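Local coordinates for ATP12 ATPase (Paracoccus denitrificans, PDB 2R31), which probably acts as a chaperone in the assembly of the F1-ATPase, at residues D171-P176 and A226-E231. Numbering follows the deposited sequence. Where two conformers were deposited one is given.
Sequences DLVTLP and AMRDSE
Ala226 meets Leu175 through one methyl pair, its CB lying 3.9 Å from Leu175 CD1 in the conformer described. Its carbonyl faces the same seam: a water donates to Ala226 O and to Asp171 OD2 (2.7 Å from the water oxygen) and accepts from Ser230 OG, so three groups from both segments converge on one solvent molecule. Met227 makes the closest backbone approach, with its CA 5.8 Å from Leu172 CA. The two side chains cross at a slant, Leu172 CD2 resting 4.0 Å from Met227 CB and also near the Met227 carbonyl oxygen, which is already engaged by Glu231 N within the helix. In the methionine conformer described, a bend at chi3 (68°) turns the methyl so that Met227 CE meets Pro176 CG tip to tip at 4.2 Å. The CB of Ser230 is directed toward segment 171-176 and packs on Leu172 CG at 3.8 Å, while OG, set beside its own backbone N (chi1 -68°), faces Asp171 CB. A second water donates to this hydroxyl and accepts from Asp171 N; the two waters thus link polar groups of both segments. Glu231 adds backbone contact with Leu172 CD1, and its OE2 is hydrogen-bonded to Ala192 N. The contact joins the last part of helix 163-174 and the following turn to long helix 214-236; helix 179-186 covers Leu172 through Val185 and Ile186, and helix 192-199 packs on Met227 and Pro176.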
# COMPACT_ATOMS: atom_id res chain seq x y z
N ASP A 171 -0.17 2.16 -1.81
CA ASP A 171 1.00 2.69 -1.07
C ASP A 171 2.16 1.71 -1.02
O ASP A 171 3.31 2.09 -0.88
CB ASP A 171 0.61 3.11 0.34
CG ASP A 171 -0.25 4.34 0.41
OD1 ASP A 171 -0.55 4.96 -0.63
OD2 ASP A 171 -0.59 4.68 1.57
N LEU A 172 1.86 0.40 -1.13
CA LEU A 172 2.90 -0.62 -1.23
C LEU A 172 3.74 -0.47 -2.50
O LEU A 172 4.87 -0.95 -2.54
CB LEU A 172 2.28 -2.02 -1.12
CG LEU A 172 1.67 -2.34 0.22
CD1 LEU A 172 0.82 -3.62 0.11
CD2 LEU A 172 2.67 -2.44 1.34
N VAL A 173 3.20 0.21 -3.51
CA VAL A 173 3.91 0.56 -4.72
C VAL A 173 4.53 1.95 -4.63
O VAL A 173 5.70 2.16 -4.88
CB VAL A 173 3.00 0.46 -5.97
CG1 VAL A 173 3.67 0.99 -7.22
CG2 VAL A 173 2.53 -0.98 -6.14
N THR A 174 3.68 2.96 -4.31
CA THR A 174 4.13 4.34 -4.44
C THR A 174 5.12 4.75 -3.40
O THR A 174 6.03 5.58 -3.70
CB THR A 174 2.94 5.33 -4.49
OG1 THR A 174 2.25 5.22 -3.25
CG2 THR A 174 1.99 5.02 -5.62
N LEU A 175 5.03 4.26 -2.18
CA LEU A 175 5.95 4.74 -1.16
C LEU A 175 7.36 4.21 -1.43
O LEU A 175 8.32 5.02 -1.48
CB LEU A 175 5.37 4.51 0.24
CG LEU A 175 3.94 5.04 0.47
CD1 LEU A 175 3.48 4.72 1.89
CD2 LEU A 175 3.79 6.53 0.17
N PRO A 176 7.62 2.91 -1.69
CA PRO A 176 8.95 2.51 -2.07
C PRO A 176 9.31 2.82 -3.51
O PRO A 176 10.48 2.80 -3.90
CB PRO A 176 8.92 1.01 -1.81
CG PRO A 176 7.50 0.56 -2.04
CD PRO A 176 6.72 1.76 -1.45
N ALA A 226 3.06 2.92 7.59
CA ALA A 226 2.10 3.09 6.51
C ALA A 226 2.02 1.84 5.65
O ALA A 226 0.92 1.40 5.23
CB ALA A 226 2.45 4.30 5.65
N MET A 227 3.15 1.23 5.35
CA MET A 227 3.17 0.02 4.53
C MET A 227 2.53 -1.14 5.31
O MET A 227 1.79 -1.95 4.72
CB MET A 227 4.58 -0.30 4.06
CG MET A 227 5.12 0.72 3.07
SD MET A 227 6.86 0.49 2.64
CE MET A 227 6.82 -1.07 1.72
N ARG A 228 2.76 -1.24 6.63
CA ARG A 228 2.09 -2.24 7.45
C ARG A 228 0.58 -2.04 7.41
O ARG A 228 -0.20 -3.00 7.39
CB ARG A 228 2.58 -2.22 8.91
CG ARG A 228 4.01 -2.74 9.13
CD ARG A 228 4.30 -2.76 10.64
NE ARG A 228 5.69 -2.84 11.01
CZ ARG A 228 6.35 -3.99 11.13
NH1 ARG A 228 5.60 -5.07 10.84
NH2 ARG A 228 7.64 -4.14 11.46
N ASP A 229 0.12 -0.79 7.42
CA ASP A 229 -1.33 -0.51 7.36
C ASP A 229 -1.90 -0.96 6.02
O ASP A 229 -2.99 -1.54 5.99
CB ASP A 229 -1.58 0.96 7.62
CG ASP A 229 -1.50 1.40 9.08
OD1 ASP A 229 -1.65 0.54 9.98
OD2 ASP A 229 -1.30 2.63 9.30
N SER A 230 -1.19 -0.72 4.91
CA SER A 230 -1.69 -1.19 3.63
C SER A 230 -1.72 -2.69 3.52
O SER A 230 -2.67 -3.28 2.99
CB SER A 230 -0.83 -0.58 2.50
OG SER A 230 -0.98 0.79 2.36
N GLU A 231 -0.69 -3.36 4.03
CA GLU A 231 -0.64 -4.82 4.07
C GLU A 231 -1.79 -5.38 4.87
O GLU A 231 -2.44 -6.37 4.48
CB GLU A 231 0.72 -5.23 4.63
CG GLU A 231 0.92 -6.70 4.87
CD GLU A 231 2.29 -6.93 5.52
OE1 GLU A 231 2.57 -6.32 6.62
OE2 GLU A 231 3.09 -7.67 4.99
O HOH W 1 -2.39 1.78 0.09
O HOH W 2 -0.72 3.41 3.92